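Local coordinates for flagellar hook-associated protein 2 (Helicobacter pylori, PDB 6IWY) that caps the growing tip of the flagellar filament, promoting flagellin polymerisation there and keeping unpolymerised flagellin from leaking out, at residues A[169-174]-A[184-189]; A[129-134]-A[228-233]. One frame throughout, in Å; residues are numbered along the deposited sequence.

In the fold
This chain is a fragment of the longer cap protein. Of the parts that make these contacts, strand 129-132 comes first from the N terminus, as an outermost strand of a three-stranded antiparallel sheet with 219-224 and 209-214. The chain then builds a second antiparallel sheet, in which strand 164-173 lies between 141-143 and 154-158. Contact 1 closes a short loop here: the end of this strand, at 169-174, meets helix 179-196 through 184-189. The chain next returns to the first sheet, then strand 230-233 joins the second beside 154-158. Contact 2, joining 228-233 to 129-134, closes a long loop, and contact 1 is nested inside it. Contact 1 ties helix to sheet, and contact 2 ties sheet to sheet.

Contact 1. Residues A[169-174]-A[184-189]; sequences IMLELP and TAIQKA
L171, L173 and I169 meet A185, I186 and A189 where a helix packs on an antiparallel sheet. Helix 179-196 follows strand 164-173 in the chain and packs back against its end. The short segments 171-173 and 184-189 run nearly antiparallel, at 160°, with their axes 10.0 Å apart.

The interaction is apolar side-chain packing. L171 spreads its two methyls over two helix residues. L171 CD1 lies 4.1 Å from A189 CB. L171 CD2 lies 4.0 Å from I186 CG1. The L171 side chain lies crosswise, roughly perpendicular, to that of I186. In L171, CG stands anti to the backbone N (chi1 -172°), which carries the branch across to the helix. At the other end of the strand segment, L173 sets both methyls against CB of A185. I169 CG2 comes to 4.3 Å from A189 CB, and this more distant touch adds to that of L171 on the same alanine. A185 and A189 are one helical turn apart, and both turn their CB to the strand, where the leucine methyls rest on them.

Backbone bonds hold the strand within its sheet: L171 pairs with L143 and L173 with L141. On the helix, Q187 NE2 bonds to I211 O, linking it to strand 209-214. Of the apolar touches, the closest joins L173 CD2 to A185 CB at 3.7 Å.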
# COMPACT_ATOMS: atom_id res chain seq x y z
N ILE A 169 14.38 -15.14 10.18
CA ILE A 169 13.54 -14.97 11.36
C ILE A 169 13.60 -16.22 12.23
O ILE A 169 13.12 -17.27 11.82
CB ILE A 169 12.07 -14.62 11.00
CG1 ILE A 169 11.93 -13.10 10.72
CG2 ILE A 169 11.10 -14.99 12.14
CD1 ILE A 169 12.32 -12.63 9.32
N MET A 170 14.20 -16.09 13.41
CA MET A 170 14.37 -17.20 14.35
C MET A 170 13.48 -17.05 15.56
O MET A 170 13.33 -15.94 16.10
CB MET A 170 15.81 -17.28 14.84
CG MET A 170 16.84 -17.29 13.72
SD MET A 170 16.56 -18.61 12.50
CE MET A 170 18.17 -18.54 11.71
N LEU A 171 12.92 -18.18 16.01
CA LEU A 171 11.87 -18.17 17.00
C LEU A 171 11.58 -19.57 17.51
O LEU A 171 11.14 -20.42 16.74
CB LEU A 171 10.58 -17.64 16.37
CG LEU A 171 9.41 -17.39 17.32
CD1 LEU A 171 9.81 -16.36 18.41
CD2 LEU A 171 8.20 -16.91 16.52
N GLU A 172 11.82 -19.80 18.80
CA GLU A 172 11.51 -21.08 19.41
C GLU A 172 10.35 -20.79 20.34
O GLU A 172 10.53 -20.18 21.38
CB GLU A 172 12.72 -21.65 20.16
N LEU A 173 9.15 -21.20 19.94
CA LEU A 173 7.94 -20.79 20.65
C LEU A 173 7.11 -22.00 20.99
O LEU A 173 6.70 -22.72 20.08
CB LEU A 173 7.13 -19.87 19.76
CG LEU A 173 6.07 -19.00 20.40
CD1 LEU A 173 6.71 -18.00 21.37
CD2 LEU A 173 5.29 -18.28 19.30
N PRO A 174 6.85 -22.24 22.29
CA PRO A 174 5.96 -23.36 22.63
C PRO A 174 4.52 -23.07 22.21
O PRO A 174 4.23 -21.97 21.74
CB PRO A 174 6.08 -23.43 24.16
CG PRO A 174 6.35 -22.00 24.55
CD PRO A 174 7.26 -21.48 23.49
N THR A 184 1.65 -11.85 18.11
CA THR A 184 2.47 -10.84 18.73
C THR A 184 3.92 -11.35 18.76
O THR A 184 4.85 -10.65 18.36
CB THR A 184 1.95 -10.47 20.12
OG1 THR A 184 0.58 -10.05 20.02
CG2 THR A 184 2.77 -9.32 20.73
N ALA A 185 4.11 -12.59 19.17
CA ALA A 185 5.46 -13.15 19.24
C ALA A 185 6.17 -13.07 17.90
O ALA A 185 7.31 -12.63 17.81
CB ALA A 185 5.43 -14.56 19.73
N ILE A 186 5.48 -13.48 16.85
CA ILE A 186 6.05 -13.42 15.51
C ILE A 186 6.38 -11.98 15.15
O ILE A 186 7.51 -11.68 14.70
CB ILE A 186 5.09 -13.95 14.50
CG1 ILE A 186 4.95 -15.45 14.67
CG2 ILE A 186 5.58 -13.63 13.12
CD1 ILE A 186 3.68 -15.99 14.11
N GLN A 187 5.40 -11.10 15.37
CA GLN A 187 5.60 -9.68 15.18
C GLN A 187 6.89 -9.18 15.86
O GLN A 187 7.68 -8.47 15.25
CB GLN A 187 4.42 -8.90 15.70
CG GLN A 187 4.52 -7.40 15.52
CD GLN A 187 3.34 -6.67 16.16
OE1 GLN A 187 3.04 -6.88 17.34
NE2 GLN A 187 2.66 -5.84 15.39
N LYS A 188 7.08 -9.56 17.12
CA LYS A 188 8.26 -9.17 17.87
C LYS A 188 9.48 -9.74 17.17
O LYS A 188 10.46 -9.03 16.92
CB LYS A 188 8.22 -9.67 19.33
N ALA A 189 9.42 -11.02 16.84
CA ALA A 189 10.58 -11.67 16.26
C ALA A 189 10.99 -10.89 15.02
O ALA A 189 12.15 -10.55 14.90
CB ALA A 189 10.32 -13.13 15.94

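Contact 2. Residues A[129-134]-A[228-233]; sequences SHLQST and GNIEVK
L131 and I230 pack side by side, and the two have the largest areas buried here. L131 CD1 lies 3.9 Å from I230 CG2. The two side chains lie alongside each other, pointing opposite ways. The same CD1 also meets CG2 of V232, so one leucine methyl touches both I230 and V232.

I230 reaches the other strand with its second branch as well. Its CG1 is anti to the carbonyl carbon (chi1 -57°), a turn that carries CD1 toward the backbone of S129 and H130. I230 CD1 sits 3.7 Å from H130 CA. It lies equally near the carbonyl oxygen of S129.

The contact joins two antiparallel sheets, with strand 129-132 at the edge of one and strand 230-233 at the edge of the other. The two strand segments run roughly parallel, at 27°, but in different sheets, their axes 7.4 Å apart. Strand 154-158 adds L157 against I230, and strand 219-224 adds I222 against V232.

S129 supplies the polar link. S129 OG donates a hydrogen bond of 2.8 Å to G228 O. The donor is tilted 29° from the carbonyl plane. N223 ND2 bonds to S129 O, the oxygen beside which I230 CD1 rests.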
# COMPACT_ATOMS: atom_id res chain seq x y z
N SER A 129 3.45 -1.58 -0.85
CA SER A 129 3.28 -3.00 -0.87
C SER A 129 3.06 -3.64 0.51
O SER A 129 3.40 -3.11 1.55
CB SER A 129 4.54 -3.60 -1.47
OG SER A 129 5.68 -2.89 -1.03
N HIS A 130 2.49 -4.84 0.49
CA HIS A 130 2.15 -5.50 1.73
C HIS A 130 1.99 -7.02 1.51
O HIS A 130 1.63 -7.42 0.43
CB HIS A 130 0.85 -4.94 2.26
CG HIS A 130 -0.33 -5.29 1.41
ND1 HIS A 130 -1.01 -6.49 1.54
CD2 HIS A 130 -0.92 -4.62 0.39
CE1 HIS A 130 -2.00 -6.52 0.66
NE2 HIS A 130 -1.96 -5.40 -0.05
N LEU A 131 2.29 -7.81 2.53
CA LEU A 131 1.92 -9.21 2.58
C LEU A 131 1.12 -9.45 3.84
O LEU A 131 1.43 -8.91 4.88
CB LEU A 131 3.13 -10.12 2.59
CG LEU A 131 3.72 -10.64 1.29
CD1 LEU A 131 4.85 -11.63 1.61
CD2 LEU A 131 2.65 -11.29 0.40
N GLN A 132 0.12 -10.32 3.76
CA GLN A 132 -0.83 -10.52 4.85
C GLN A 132 -0.95 -11.99 5.21
O GLN A 132 -1.05 -12.85 4.34
CB GLN A 132 -2.21 -10.01 4.44
CG GLN A 132 -3.07 -9.69 5.63
CD GLN A 132 -4.52 -9.57 5.27
OE1 GLN A 132 -5.02 -8.45 5.04
NE2 GLN A 132 -5.23 -10.71 5.19
N SER A 133 -1.01 -12.25 6.51
CA SER A 133 -1.08 -13.58 7.02
C SER A 133 -2.35 -13.77 7.79
O SER A 133 -2.97 -12.81 8.24
CB SER A 133 0.07 -13.85 7.97
OG SER A 133 -0.28 -13.47 9.29
N THR A 134 -2.71 -15.05 7.95
CA THR A 134 -3.86 -15.51 8.71
C THR A 134 -3.45 -16.78 9.47
O THR A 134 -3.38 -17.86 8.87
CB THR A 134 -5.02 -15.77 7.74
OG1 THR A 134 -5.21 -14.59 6.94
CG2 THR A 134 -6.36 -16.15 8.46
N GLY A 228 8.61 -1.49 -2.26
CA GLY A 228 9.51 -2.54 -2.74
C GLY A 228 8.93 -3.94 -2.60
O GLY A 228 8.05 -4.18 -1.80
N ASN A 229 9.45 -4.87 -3.39
CA ASN A 229 9.16 -6.28 -3.26
C ASN A 229 9.23 -6.73 -1.82
O ASN A 229 10.11 -6.30 -1.08
CB ASN A 229 10.14 -7.07 -4.08
CG ASN A 229 9.94 -6.89 -5.57
OD1 ASN A 229 9.04 -6.19 -6.01
ND2 ASN A 229 10.78 -7.53 -6.35
N ILE A 230 8.25 -7.53 -1.41
CA ILE A 230 8.27 -8.26 -0.16
C ILE A 230 8.08 -9.77 -0.44
O ILE A 230 7.20 -10.14 -1.24
CB ILE A 230 7.13 -7.83 0.77
CG1 ILE A 230 7.17 -6.34 1.06
CG2 ILE A 230 7.21 -8.60 2.13
CD1 ILE A 230 5.88 -5.88 1.79
N GLU A 231 8.90 -10.61 0.20
CA GLU A 231 8.80 -12.07 0.14
C GLU A 231 8.99 -12.69 1.50
O GLU A 231 9.84 -12.27 2.27
CB GLU A 231 9.86 -12.67 -0.78
CG GLU A 231 9.93 -12.03 -2.15
CD GLU A 231 10.97 -12.70 -3.10
OE1 GLU A 231 10.96 -12.34 -4.32
OE2 GLU A 231 11.80 -13.54 -2.64
N VAL A 232 8.18 -13.71 1.80
CA VAL A 232 8.36 -14.53 2.97
C VAL A 232 8.74 -15.89 2.45
O VAL A 232 7.95 -16.57 1.83
CB VAL A 232 7.06 -14.63 3.77
CG1 VAL A 232 7.23 -15.51 5.03
CG2 VAL A 232 6.56 -13.22 4.09
N LYS A 233 9.99 -16.26 2.68
CA LYS A 233 10.56 -17.46 2.12
C LYS A 233 10.94 -18.45 3.20
O LYS A 233 11.08 -18.10 4.35
CB LYS A 233 11.82 -17.10 1.33
CG LYS A 233 11.53 -16.56 -0.05
CD LYS A 233 12.55 -15.49 -0.49
CE LYS A 233 14.04 -15.91 -0.33
NZ LYS A 233 14.42 -17.08 -1.21